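Tv2483 (Treponema vincentii, PDB 6DET) binds L-arginine with high selectivity as a lipoprotein of the solute-binding family and probably delivers it to an ABC transporter. Local coordinates at residues V46-F51 / S197-D202; C70-I75 / A239-D244; S101-T106 / T220-Q225; R132-L137 / Q141-A146. One frame throughout, in Å; residues are numbered along the deposited sequence.

Contact 1 of 4, residues V46-F51 / S197-D202. With ARG (arginine), chain B.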
loop_
_atom_site.group_PDB
_atom_site.type_symbol
_atom_site.label_atom_id
_atom_site.label_comp_id
_atom_site.label_asym_id
_atom_site.label_seq_id
_atom_site.Cartn_x
_atom_site.Cartn_y
_atom_site.Cartn_z
ATOM N N VAL A 46 0.509 -8.736 -1.117
ATOM C CA VAL A 46 1.489 -7.646 -0.992
ATOM C C VAL A 46 2.565 -8.077 -0.001
ATOM O O VAL A 46 2.252 -8.245 1.181
ATOM C CB VAL A 46 0.832 -6.334 -0.531
ATOM C CG1 VAL A 46 1.860 -5.237 -0.384
ATOM C CG2 VAL A 46 -0.242 -5.891 -1.509
ATOM N N PRO A 47 3.829 -8.267 -0.407
ATOM C CA PRO A 47 4.839 -8.721 0.566
ATOM C C PRO A 47 4.956 -7.795 1.774
ATOM O O PRO A 47 4.728 -6.585 1.684
ATOM C CB PRO A 47 6.144 -8.745 -0.254
ATOM C CG PRO A 47 5.684 -8.932 -1.704
ATOM C CD PRO A 47 4.400 -8.094 -1.758
ATOM N N ILE A 48 5.300 -8.396 2.922
ATOM C CA ILE A 48 5.428 -7.721 4.225
ATOM C C ILE A 48 4.117 -7.172 4.799
ATOM O O ILE A 48 3.833 -7.373 5.986
ATOM C CB ILE A 48 6.493 -6.608 4.151
ATOM C CG1 ILE A 48 7.733 -7.111 3.390
ATOM C CG2 ILE A 48 6.862 -6.177 5.555
ATOM C CD1 ILE A 48 8.945 -6.138 3.393
ATOM N N LEU A 49 3.313 -6.462 3.998
ATOM C CA LEU A 49 2.131 -5.778 4.533
ATOM C C LEU A 49 0.919 -6.701 4.692
ATOM O O LEU A 49 0.197 -6.605 5.693
ATOM C CB LEU A 49 1.757 -4.616 3.616
ATOM C CG LEU A 49 2.812 -3.499 3.411
ATOM C CD1 LEU A 49 2.219 -2.415 2.509
ATOM C CD2 LEU A 49 3.254 -2.925 4.748
ATOM N N SER A 50 0.654 -7.567 3.713
ATOM C CA SER A 50 -0.544 -8.406 3.729
ATOM C C SER A 50 -0.410 -9.463 2.651
ATOM O O SER A 50 -0.751 -9.201 1.495
ATOM C CB SER A 50 -1.837 -7.612 3.489
ATOM O OG SER A 50 -1.763 -6.850 2.298
ATOM N N PHE A 51 0.101 -10.627 3.040
ATOM C CA PHE A 51 0.421 -11.708 2.110
ATOM C C PHE A 51 0.058 -13.037 2.770
ATOM O O PHE A 51 -0.309 -13.092 3.947
ATOM C CB PHE A 51 1.897 -11.665 1.706
ATOM C CG PHE A 51 2.838 -11.966 2.837
ATOM C CD1 PHE A 51 3.219 -10.962 3.720
ATOM C CD2 PHE A 51 3.332 -13.247 3.032
ATOM C CE1 PHE A 51 4.064 -11.239 4.787
ATOM C CE2 PHE A 51 4.184 -13.529 4.083
ATOM C CZ PHE A 51 4.558 -12.513 4.967
ATOM N N SER A 197 8.945 -3.944 -1.130
ATOM C CA SER A 197 10.110 -4.461 -1.856
ATOM C C SER A 197 11.355 -4.624 -0.982
ATOM O O SER A 197 12.379 -5.129 -1.466
ATOM C CB SER A 197 10.434 -3.513 -3.001
ATOM O OG SER A 197 9.356 -3.464 -3.891
ATOM N N LEU A 198 11.294 -4.248 0.299
ATOM C CA LEU A 198 12.519 -4.208 1.098
ATOM C C LEU A 198 13.192 -5.576 1.188
ATOM O O LEU A 198 14.422 -5.669 1.107
ATOM C CB LEU A 198 12.218 -3.655 2.486
ATOM C CG LEU A 198 11.874 -2.168 2.435
ATOM C CD1 LEU A 198 11.341 -1.708 3.771
ATOM C CD2 LEU A 198 13.076 -1.332 2.008
ATOM N N ASP A 199 12.419 -6.653 1.356
ATOM C CA ASP A 199 13.030 -7.982 1.316
ATOM C C ASP A 199 13.333 -8.423 -0.111
ATOM O O ASP A 199 14.403 -8.983 -0.373
ATOM C CB ASP A 199 12.125 -9.021 1.981
ATOM C CG ASP A 199 11.853 -8.722 3.447
ATOM O OD1 ASP A 199 12.699 -8.056 4.087
ATOM O OD2 ASP A 199 10.798 -9.176 3.956
ATOM N N THR A 200 12.391 -8.217 -1.040
ATOM C CA THR A 200 12.537 -8.750 -2.396
ATOM C C THR A 200 13.856 -8.318 -3.026
ATOM O O THR A 200 14.608 -9.137 -3.561
ATOM C CB THR A 200 11.356 -8.288 -3.266
ATOM O OG1 THR A 200 10.123 -8.783 -2.723
ATOM C CG2 THR A 200 11.505 -8.766 -4.715
ATOM N N LEU A 201 14.143 -7.027 -2.990
ATOM C CA LEU A 201 15.292 -6.477 -3.682
ATOM C C LEU A 201 16.541 -6.457 -2.811
ATOM O O LEU A 201 17.635 -6.187 -3.319
ATOM C CB LEU A 201 14.935 -5.078 -4.188
ATOM C CG LEU A 201 13.688 -5.062 -5.105
ATOM C CD1 LEU A 201 13.234 -3.644 -5.386
ATOM C CD2 LEU A 201 13.934 -5.815 -6.440
ATOM N N ASP A 202 16.402 -6.745 -1.516
ATOM C CA ASP A 202 17.559 -7.095 -0.705
ATOM C C ASP A 202 18.144 -8.438 -1.132
ATOM O O ASP A 202 19.353 -8.658 -1.005
ATOM C CB ASP A 202 17.158 -7.132 0.771
ATOM C CG ASP A 202 18.347 -7.154 1.703
ATOM O OD1 ASP A 202 18.788 -6.066 2.125
ATOM O OD2 ASP A 202 18.832 -8.258 2.026
HETATM N N ARG B . 0.430 1.933 -2.973
HETATM C CA ARG B . -0.451 1.240 -3.948
HETATM C C ARG B . -1.783 1.977 -4.037
HETATM O O ARG B . -2.111 2.725 -3.096
HETATM C CB ARG B . -0.693 -0.211 -3.538
HETATM C CG ARG B . 0.547 -1.097 -3.591
HETATM C CD ARG B . 0.309 -2.522 -3.099
HETATM N NE ARG B . -0.620 -3.212 -3.971
HETATM C CZ ARG B . -1.877 -3.514 -3.662
HETATM N NH1 ARG B . -2.626 -4.113 -4.591
HETATM N NH2 ARG B . -2.387 -3.211 -2.467
HETATM O OXT ARG B . -2.518 1.807 -5.019
#

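Contact 2 of 4, residues C70-I75 / A239-D244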
loop_
_atom_site.group_PDB
_atom_site.type_symbol
_atom_site.label_atom_id
_atom_site.label_comp_id
_atom_site.label_asym_id
_atom_site.label_seq_id
_atom_site.Cartn_x
_atom_site.Cartn_y
_atom_site.Cartn_z
ATOM N N CYS A 70 -8.456 -3.924 16.455
ATOM C CA CYS A 70 -9.811 -4.433 16.650
ATOM C C CYS A 70 -9.933 -5.156 17.983
ATOM O O CYS A 70 -10.968 -5.063 18.660
ATOM C CB CYS A 70 -10.188 -5.351 15.470
ATOM S SG CYS A 70 -10.509 -4.499 13.953
ATOM N N ARG A 71 -8.870 -5.844 18.417
ATOM C CA ARG A 71 -8.933 -6.472 19.725
ATOM C C ARG A 71 -9.187 -5.427 20.799
ATOM O O ARG A 71 -10.043 -5.609 21.664
ATOM C CB ARG A 71 -7.652 -7.237 20.044
ATOM C CG ARG A 71 -7.763 -8.000 21.371
ATOM C CD ARG A 71 -6.431 -8.558 21.805
ATOM N NE ARG A 71 -5.542 -7.490 22.249
ATOM C CZ ARG A 71 -5.585 -6.943 23.462
ATOM N NH1 ARG A 71 -6.461 -7.375 24.349
ATOM N NH2 ARG A 71 -4.754 -5.963 23.788
ATOM N N ARG A 72 -8.444 -4.323 20.751
ATOM C CA ARG A 72 -8.627 -3.278 21.758
ATOM C C ARG A 72 -10.011 -2.649 21.681
ATOM O O ARG A 72 -10.536 -2.194 22.710
ATOM C CB ARG A 72 -7.550 -2.204 21.594
ATOM C CG ARG A 72 -6.173 -2.689 21.979
ATOM C CD ARG A 72 -5.098 -1.605 21.884
ATOM N NE ARG A 72 -3.765 -2.174 22.037
ATOM C CZ ARG A 72 -2.700 -1.504 22.469
ATOM N NH1 ARG A 72 -2.806 -0.225 22.812
ATOM N NH2 ARG A 72 -1.523 -2.116 22.551
ATOM N N LEU A 73 -10.587 -2.547 20.484
ATOM C CA LEU A 73 -11.925 -1.978 20.320
ATOM C C LEU A 73 -13.042 -2.961 20.620
ATOM O O LEU A 73 -14.222 -2.564 20.627
ATOM C CB LEU A 73 -12.097 -1.437 18.906
ATOM C CG LEU A 73 -11.299 -0.167 18.610
ATOM C CD1 LEU A 73 -11.386 0.166 17.161
ATOM C CD2 LEU A 73 -11.825 1.010 19.474
ATOM N N GLY A 74 -12.715 -4.213 20.920
ATOM C CA GLY A 74 -13.754 -5.174 21.249
ATOM C C GLY A 74 -14.549 -5.666 20.053
ATOM O O GLY A 74 -15.694 -6.108 20.225
ATOM N N ILE A 75 -13.955 -5.655 18.855
ATOM C CA ILE A 75 -14.633 -5.999 17.612
ATOM C C ILE A 75 -13.777 -7.003 16.858
ATOM O O ILE A 75 -12.561 -7.095 17.062
ATOM C CB ILE A 75 -14.911 -4.760 16.720
ATOM C CG1 ILE A 75 -13.609 -4.104 16.250
ATOM C CG2 ILE A 75 -15.786 -3.749 17.477
ATOM C CD1 ILE A 75 -13.815 -2.854 15.406
ATOM N N ALA A 239 -2.964 5.684 17.863
ATOM C CA ALA A 239 -2.037 6.526 18.622
ATOM C C ALA A 239 -1.568 5.813 19.881
ATOM O O ALA A 239 -0.371 5.817 20.198
ATOM C CB ALA A 239 -2.693 7.860 18.958
ATOM N N GLU A 240 -2.497 5.189 20.605
ATOM C CA GLU A 240 -2.148 4.424 21.794
ATOM C C GLU A 240 -1.171 3.312 21.440
ATOM O O GLU A 240 -0.187 3.081 22.154
ATOM C CB GLU A 240 -3.427 3.851 22.423
ATOM C CG GLU A 240 -3.239 2.994 23.679
ATOM C CD GLU A 240 -4.556 2.388 24.196
ATOM O OE1 GLU A 240 -5.004 1.356 23.652
ATOM O OE2 GLU A 240 -5.152 2.952 25.141
ATOM N N MET A 241 -1.443 2.608 20.337
ATOM C CA MET A 241 -0.619 1.474 19.938
ATOM C C MET A 241 0.757 1.918 19.460
ATOM O O MET A 241 1.704 1.119 19.481
ATOM C CB MET A 241 -1.314 0.676 18.820
ATOM C CG MET A 241 -2.519 -0.087 19.277
ATOM S SD MET A 241 -3.521 -0.725 17.906
ATOM C CE MET A 241 -2.334 -1.759 17.091
ATOM N N ASN A 242 0.886 3.166 19.006
ATOM C CA ASN A 242 2.191 3.657 18.574
ATOM C C ASN A 242 2.998 4.142 19.761
ATOM O O ASN A 242 4.192 3.844 19.866
ATOM C CB ASN A 242 2.030 4.776 17.551
ATOM C CG ASN A 242 3.286 4.987 16.736
ATOM O OD1 ASN A 242 3.728 4.080 16.039
ATOM N ND2 ASN A 242 3.884 6.171 16.842
ATOM N N GLU A 243 2.353 4.890 20.665
ATOM C CA GLU A 243 3.054 5.422 21.833
ATOM C C GLU A 243 3.514 4.308 22.752
ATOM O O GLU A 243 4.581 4.415 23.364
ATOM C CB GLU A 243 2.154 6.383 22.602
ATOM C CG GLU A 243 2.687 6.785 23.990
ATOM C CD GLU A 243 4.033 7.436 23.925
ATOM O OE1 GLU A 243 4.328 8.011 22.869
ATOM O OE2 GLU A 243 4.777 7.404 24.940
ATOM N N ASP A 244 2.719 3.236 22.883
ATOM C CA ASP A 244 3.061 2.161 23.800
ATOM C C ASP A 244 3.970 1.120 23.159
ATOM O O ASP A 244 4.224 0.084 23.777
ATOM C CB ASP A 244 1.802 1.503 24.395
ATOM C CG ASP A 244 1.053 0.568 23.440
ATOM O OD1 ASP A 244 1.567 0.227 22.362
ATOM O OD2 ASP A 244 -0.076 0.137 23.828
#

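Contact 3 of 4, residues S101-T106 / T220-Q225. With ARG (arginine), chain B.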
loop_
_atom_site.group_PDB
_atom_site.type_symbol
_atom_site.label_atom_id
_atom_site.label_comp_id
_atom_site.label_asym_id
_atom_site.label_seq_id
_atom_site.Cartn_x
_atom_site.Cartn_y
_atom_site.Cartn_z
ATOM N N SER A 101 -3.310 -2.700 2.830
ATOM C CA SER A 101 -2.421 -3.246 1.789
ATOM C C SER A 101 -1.544 -2.185 1.136
ATOM O O SER A 101 -1.243 -2.261 -0.059
ATOM C CB SER A 101 -3.220 -4.005 0.709
ATOM O OG SER A 101 -3.757 -5.117 1.322
ATOM N N GLY A 102 -1.095 -1.191 1.915
ATOM C CA GLY A 102 -0.167 -0.208 1.380
ATOM C C GLY A 102 -0.842 0.854 0.531
ATOM O O GLY A 102 -0.383 1.179 -0.563
ATOM N N PHE A 103 -1.953 1.397 1.029
ATOM C CA PHE A 103 -2.725 2.408 0.314
ATOM C C PHE A 103 -2.021 3.769 0.385
ATOM O O PHE A 103 -1.875 4.343 1.476
ATOM C CB PHE A 103 -4.137 2.456 0.926
ATOM C CG PHE A 103 -5.113 3.331 0.173
ATOM C CD1 PHE A 103 -6.086 2.766 -0.649
ATOM C CD2 PHE A 103 -5.101 4.715 0.328
ATOM C CE1 PHE A 103 -6.969 3.570 -1.333
ATOM C CE2 PHE A 103 -5.997 5.514 -0.367
ATOM C CZ PHE A 103 -6.937 4.933 -1.190
ATOM N N SER A 104 -1.637 4.312 -0.775
ATOM C CA SER A 104 -0.937 5.598 -0.852
ATOM C C SER A 104 -1.870 6.811 -0.800
ATOM O O SER A 104 -2.913 6.862 -1.458
ATOM C CB SER A 104 -0.135 5.647 -2.143
ATOM O OG SER A 104 0.823 4.606 -2.153
ATOM N N VAL A 105 -1.480 7.814 -0.010
ATOM C CA VAL A 105 -2.108 9.122 -0.110
ATOM C C VAL A 105 -1.736 9.781 -1.433
ATOM O O VAL A 105 -0.560 9.838 -1.810
ATOM C CB VAL A 105 -1.695 10.016 1.071
ATOM C CG1 VAL A 105 -2.353 11.381 0.919
ATOM C CG2 VAL A 105 -2.084 9.362 2.381
ATOM N N THR A 106 -2.744 10.267 -2.159
ATOM C CA THR A 106 -2.542 11.155 -3.290
ATOM C C THR A 106 -3.525 12.303 -3.166
ATOM O O THR A 106 -4.547 12.211 -2.467
ATOM C CB THR A 106 -2.762 10.497 -4.656
ATOM O OG1 THR A 106 -4.164 10.253 -4.837
ATOM C CG2 THR A 106 -1.973 9.182 -4.800
ATOM N N THR A 220 -1.545 5.205 4.099
ATOM C CA THR A 220 -2.645 5.459 5.023
ATOM C C THR A 220 -3.573 4.253 5.012
ATOM O O THR A 220 -3.323 3.242 4.325
ATOM C CB THR A 220 -3.377 6.757 4.631
ATOM O OG1 THR A 220 -4.397 7.084 5.590
ATOM C CG2 THR A 220 -4.017 6.632 3.273
ATOM N N PHE A 221 -4.663 4.352 5.781
ATOM C CA PHE A 221 -5.793 3.443 5.673
ATOM C C PHE A 221 -6.985 4.280 5.224
ATOM O O PHE A 221 -7.229 5.357 5.789
ATOM C CB PHE A 221 -6.077 2.743 6.992
ATOM C CG PHE A 221 -4.911 2.027 7.558
ATOM C CD1 PHE A 221 -4.180 1.117 6.775
ATOM C CD2 PHE A 221 -4.511 2.253 8.858
ATOM C CE1 PHE A 221 -3.092 0.479 7.326
ATOM C CE2 PHE A 221 -3.425 1.603 9.392
ATOM C CZ PHE A 221 -2.721 0.718 8.622
ATOM N N ALA A 222 -7.676 3.825 4.177
ATOM C CA ALA A 222 -8.713 4.608 3.497
ATOM C C ALA A 222 -10.112 4.190 3.957
ATOM O O ALA A 222 -10.417 2.992 4.019
ATOM C CB ALA A 222 -8.610 4.434 1.978
ATOM N N PHE A 223 -10.968 5.185 4.205
ATOM C CA PHE A 223 -12.321 4.993 4.715
ATOM C C PHE A 223 -13.297 5.755 3.837
ATOM O O PHE A 223 -12.908 6.618 3.045
ATOM C CB PHE A 223 -12.444 5.487 6.165
ATOM C CG PHE A 223 -11.673 4.666 7.137
ATOM C CD1 PHE A 223 -10.297 4.819 7.230
ATOM C CD2 PHE A 223 -12.300 3.739 7.943
ATOM C CE1 PHE A 223 -9.572 4.072 8.103
ATOM C CE2 PHE A 223 -11.557 2.971 8.821
ATOM C CZ PHE A 223 -10.169 3.144 8.871
ATOM N N ARG A 224 -14.592 5.472 4.016
ATOM C CA ARG A 224 -15.598 6.235 3.302
ATOM C C ARG A 224 -15.531 7.688 3.738
ATOM O O ARG A 224 -15.230 7.990 4.891
ATOM C CB ARG A 224 -17.004 5.695 3.597
ATOM C CG ARG A 224 -17.346 4.394 2.868
ATOM C CD ARG A 224 -18.720 3.821 3.316
ATOM N NE ARG A 224 -18.608 3.256 4.650
ATOM C CZ ARG A 224 -18.302 1.995 4.922
ATOM N NH1 ARG A 224 -18.096 1.120 3.944
ATOM N NH2 ARG A 224 -18.198 1.607 6.189
ATOM N N GLN A 225 -15.846 8.588 2.803
ATOM C CA GLN A 225 -15.670 10.020 3.036
ATOM C C GLN A 225 -16.424 10.499 4.270
ATOM O O GLN A 225 -15.897 11.286 5.069
ATOM C CB GLN A 225 -16.136 10.805 1.807
ATOM C CG GLN A 225 -15.240 10.610 0.613
ATOM C CD GLN A 225 -15.858 11.107 -0.664
ATOM O OE1 GLN A 225 -16.803 10.509 -1.195
ATOM N NE2 GLN A 225 -15.341 12.216 -1.165
HETATM N N ARG B . 0.430 1.933 -2.973
HETATM C CA ARG B . -0.451 1.240 -3.948
HETATM C C ARG B . -1.783 1.977 -4.037
HETATM O O ARG B . -2.111 2.725 -3.096
HETATM C CB ARG B . -0.693 -0.211 -3.538
HETATM C CG ARG B . 0.547 -1.097 -3.591
HETATM C CD ARG B . 0.309 -2.522 -3.099
HETATM N NE ARG B . -0.620 -3.212 -3.971
HETATM C CZ ARG B . -1.877 -3.514 -3.662
HETATM N NH1 ARG B . -2.626 -4.113 -4.591
HETATM N NH2 ARG B . -2.387 -3.211 -2.467
HETATM O OXT ARG B . -2.518 1.807 -5.019
HETATM O O HOH W 1 -2.412 0.662 3.927
#

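Contact 4 of 4, residues R132-L137 / Q141-A146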
loop_
_atom_site.group_PDB
_atom_site.type_symbol
_atom_site.label_atom_id
_atom_site.label_comp_id
_atom_site.label_asym_id
_atom_site.label_seq_id
_atom_site.Cartn_x
_atom_site.Cartn_y
_atom_site.Cartn_z
ATOM N N ARG A 132 21.549 -5.163 -17.653
ATOM C CA ARG A 132 21.178 -4.375 -18.810
ATOM C C ARG A 132 21.770 -2.978 -18.811
ATOM O O ARG A 132 21.626 -2.270 -19.814
ATOM C CB ARG A 132 19.652 -4.284 -18.912
ATOM C CG ARG A 132 19.001 -5.634 -19.135
ATOM C CD ARG A 132 19.380 -6.233 -20.474
ATOM N NE ARG A 132 18.487 -7.326 -20.847
ATOM C CZ ARG A 132 18.525 -8.542 -20.311
ATOM N NH1 ARG A 132 19.409 -8.829 -19.364
ATOM N NH2 ARG A 132 17.674 -9.470 -20.721
ATOM N N GLY A 133 22.429 -2.563 -17.732
ATOM C CA GLY A 133 23.099 -1.280 -17.711
ATOM C C GLY A 133 22.200 -0.085 -17.493
ATOM O O GLY A 133 22.632 1.046 -17.724
ATOM N N TYR A 134 20.959 -0.288 -17.071
ATOM C CA TYR A 134 20.102 0.840 -16.755
ATOM C C TYR A 134 20.615 1.540 -15.507
ATOM O O TYR A 134 20.774 0.912 -14.456
ATOM C CB TYR A 134 18.667 0.365 -16.534
ATOM C CG TYR A 134 17.964 -0.054 -17.802
ATOM C CD1 TYR A 134 17.450 0.896 -18.670
ATOM C CD2 TYR A 134 17.799 -1.391 -18.124
ATOM C CE1 TYR A 134 16.804 0.531 -19.831
ATOM C CE2 TYR A 134 17.149 -1.768 -19.284
ATOM C CZ TYR A 134 16.657 -0.800 -20.135
ATOM O OH TYR A 134 16.008 -1.154 -21.298
ATOM N N GLN A 135 20.840 2.849 -15.608
ATOM C CA GLN A 135 21.307 3.610 -14.451
ATOM C C GLN A 135 20.414 4.815 -14.170
ATOM O O GLN A 135 20.223 5.189 -13.007
ATOM C CB GLN A 135 22.768 4.047 -14.654
ATOM C CG GLN A 135 23.794 2.915 -14.552
ATOM C CD GLN A 135 23.943 2.369 -13.145
ATOM O OE1 GLN A 135 23.612 1.216 -12.877
ATOM N NE2 GLN A 135 24.454 3.193 -12.240
ATOM N N THR A 136 19.856 5.427 -15.210
ATOM C CA THR A 136 19.118 6.667 -15.054
ATOM C C THR A 136 17.705 6.530 -15.606
ATOM O O THR A 136 17.426 5.691 -16.469
ATOM C CB THR A 136 19.823 7.832 -15.756
ATOM O OG1 THR A 136 19.777 7.650 -17.177
ATOM C CG2 THR A 136 21.270 7.914 -15.309
ATOM N N LEU A 137 16.809 7.370 -15.091
ATOM C CA LEU A 137 15.447 7.381 -15.613
ATOM C C LEU A 137 15.443 7.728 -17.094
ATOM O O LEU A 137 14.607 7.220 -17.850
ATOM C CB LEU A 137 14.575 8.372 -14.837
ATOM C CG LEU A 137 14.320 8.115 -13.344
ATOM C CD1 LEU A 137 13.594 9.297 -12.717
ATOM C CD2 LEU A 137 13.537 6.834 -13.105
ATOM N N GLN A 141 13.421 6.084 -21.611
ATOM C CA GLN A 141 12.684 6.679 -22.718
ATOM C C GLN A 141 12.484 5.664 -23.828
ATOM O O GLN A 141 13.381 4.876 -24.143
ATOM C CB GLN A 141 13.413 7.899 -23.271
ATOM C CG GLN A 141 13.393 9.080 -22.351
ATOM C CD GLN A 141 13.869 10.330 -23.034
ATOM O OE1 GLN A 141 13.511 10.599 -24.178
ATOM N NE2 GLN A 141 14.692 11.100 -22.340
ATOM N N ASN A 142 11.294 5.703 -24.441
ATOM C CA ASN A 142 10.943 4.787 -25.525
ATOM C C ASN A 142 11.061 3.342 -25.055
ATOM O O ASN A 142 11.570 2.475 -25.767
ATOM C CB ASN A 142 11.808 5.022 -26.770
ATOM C CG ASN A 142 11.786 6.462 -27.240
ATOM O OD1 ASN A 142 12.806 7.149 -27.217
ATOM N ND2 ASN A 142 10.624 6.924 -27.678
ATOM N N ARG A 143 10.615 3.089 -23.836
ATOM C CA ARG A 143 10.569 1.753 -23.272
ATOM C C ARG A 143 9.132 1.435 -22.890
ATOM O O ARG A 143 8.260 2.301 -22.888
ATOM C CB ARG A 143 11.459 1.635 -22.032
ATOM C CG ARG A 143 12.903 2.040 -22.227
ATOM C CD ARG A 143 13.701 1.019 -22.999
ATOM N NE ARG A 143 15.110 1.388 -22.989
ATOM C CZ ARG A 143 16.054 0.786 -23.705
ATOM N NH1 ARG A 143 15.750 -0.231 -24.501
ATOM N NH2 ARG A 143 17.308 1.207 -23.621
ATOM N N THR A 144 8.907 0.179 -22.539
ATOM C CA THR A 144 7.650 -0.260 -21.952
ATOM C C THR A 144 7.854 -0.523 -20.473
ATOM O O THR A 144 8.772 -1.254 -20.085
ATOM C CB THR A 144 7.160 -1.521 -22.660
ATOM O OG1 THR A 144 6.907 -1.192 -24.021
ATOM C CG2 THR A 144 5.892 -2.072 -22.016
ATOM N N ILE A 145 6.981 0.043 -19.646
ATOM C CA ILE A 145 7.110 -0.060 -18.203
ATOM C C ILE A 145 5.801 -0.584 -17.641
ATOM O O ILE A 145 4.726 -0.071 -17.977
ATOM C CB ILE A 145 7.460 1.290 -17.557
ATOM C CG1 ILE A 145 8.714 1.865 -18.226
ATOM C CG2 ILE A 145 7.620 1.106 -16.033
ATOM C CD1 ILE A 145 9.132 3.208 -17.689
ATOM N N ALA A 146 5.893 -1.603 -16.796
ATOM C CA ALA A 146 4.709 -2.242 -16.235
ATOM C C ALA A 146 4.435 -1.657 -14.861
ATOM O O ALA A 146 5.359 -1.370 -14.089
ATOM C CB ALA A 146 4.863 -3.765 -16.129
#

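Contact 1 of 4, residues V46-F51 / S197-D202
I48 reaches across to L198 and D199 with its CG1-CD1 arm, and this small contact, part apolar and part hydrocarbon against a carboxylate oxygen, joins the loop V46-F51 to the turn that leads into helix 200-203. From CB, the first torsion (chi1 -44°) sets CG1 anti to the carbonyl carbon and CG2 anti to the backbone N, and CG1 is the branch that meets D199. CG1 comes within 3.7 Å of D199 OD2. One bond further, CD1 lies 3.6 Å from the same OD2, the closest approach between the two segments. The end of the arm also meets the aliphatic root of its other partner, CD1 lying 4.2 Å from L198 CB. The I48 and D199 side chains run obliquely past each other. On the same loop V46 points elsewhere: its methyl lies over one face of the ligand guanidinium, CG2 3.6 Å from the arginine CZ and NH2. The loop itself is closed by V46 N to S50 O at 2.9 Å. Around the contact, I48 also packs on W254 and F255 of helix 246-255, where F255 touches L198 as well, while P47 and T200 both touch helix 175-184.

Contact 2 of 4, residues C70-I75 / A239-D244
R72 and the pair E240 and D244 form a salt-bridge network between two helices, joining the last turn of helix 61-73, closed by a Schellman motif at G74, to the end of helix 228-243. The arginine chain is extended from CG to NE and brings its guanidinium to the other helix, where three side chains meet it from different directions. M241 lies over one face: its CG stands 3.4 Å above the plane, over the centre of the group. The two carboxylates come to the edge instead. D244 approaches head-on from the opposite direction, with its plane turned 58° from the guanidinium, yet OD2 itself lies only 6° out of the guanidinium plane. E240 crosses obliquely, and its OE1 is met on the anti side, 2.8 Å from R72 NH1. Thus NH1 serves both acids, with N-H...O angles of 146° to each, which are bent bonds. Two other polar atoms have further partners: R72 NE pairs with E68 of its own helix, and D244 OD1 bonds T246 OG1. Within the grip on D244, one oxygen takes both end nitrogens, OD2 lying 2.9 Å from R72 NH1 and 3.0 Å from R72 NH2.

Contact 3 of 4, residues S101-T106 / T220-Q225
F103 meets T220 and A222 across the contact while its own backbone lies against the bound arginine. The methyl of A222 sits squarely over one face of the F103 ring, a CH-pi contact with CB 3.6 Å from the centroid and 11° off the normal. T220 lies alongside F103, pointing the same way, its CG2 3.7 Å from CD2. That methyl is also pressed by V105, whose CG2 stands 3.5 Å from T220 CG2, tighter than usual. Its position follows from T220's torsion: OG1 is anti to the backbone N (chi1 -175°) and bonds C116 O, which turns CG2 back between N and the carbonyl carbon, toward V105.

Behind them the two backbones are joined: T220 N donates to F103 O at 2.8 Å, and one water accepts from F103 N and donates to T220 O. Facing the ligand, G102 O and S104 OG accept from the ligand's amino N, at 2.7 Å and 2.8 Å. S104 N donates to the ligand's O in a nearly straight bond (173°), and S101 O takes the ligand's NH2 at 2.8 Å. In the second shell, E217 bonds S104 OG and S50 bonds S101 OG. A corner of the chain at S101-G102, backed by strand 215-223, thus holds both ends of the amino acid, an arrangement consistent with the ligand cleft of a family 3 solute-binding protein.

Contact 4 of 4, residues R132-L137 / Q141-A146
Y134 and R143 meet with their flat groups steeply inclined, 76° between the ring and guanidinium planes. The hydroxyl of Y134 lies over one face of the R143 guanidinium, 3.0 Å above its plane and over its centre. Seen from the tyrosine, R143 NE is at the ring edge, in the plane of the ring and 3.7 Å from Y134 CE1. The closest pair is Y134 OH and R143 CZ at 3.1 Å. Y134 OH also lies 3.2 Å from R143 NE, but the angle is poor for a hydrogen bond, as the face-on position would imply: the N-H bonds run in the guanidinium plane, whereas the oxygen is above it. The two side chains come from opposite directions, one from a loop and the other from strand 143-148, a strand of the large mixed sheet paired in parallel with strands 167-172 and 189-193. A bend at chi2 (-74°), followed by an extended chi3, carries the arginine's guanidinium to the Y134 hydroxyl. R143 NE instead bonds Q139 O, in the short connection between the two segments. Beyond the tyrosine and arginine, L137 O and Q141 N are 4.1 Å apart, while Y134 and L137 both pack on I210.

How the contacts relate
Contact 3 is the buried one, about 8 Å from the chain's centre to its own, and relies on backbone bonds, a ring face and the ligand. Contacts 1, 2 and 4 are only partly buried, and contact 2 and contact 4 lie on opposite sides of that centre, their own centres about 44 Å apart. Contact 1 is small, hydrocarbon against an aspartate and a leucine, contact 2 ionic, and contact 4 a hydroxyl over a guanidinium. Contacts 1 and 3 touch directly, L49 packing on G102, and both meet the arginine. Contacts 3 and 4 reach the same sheet, while strand 215-223 of contact 3 leads into helix 228-243 of contact 2.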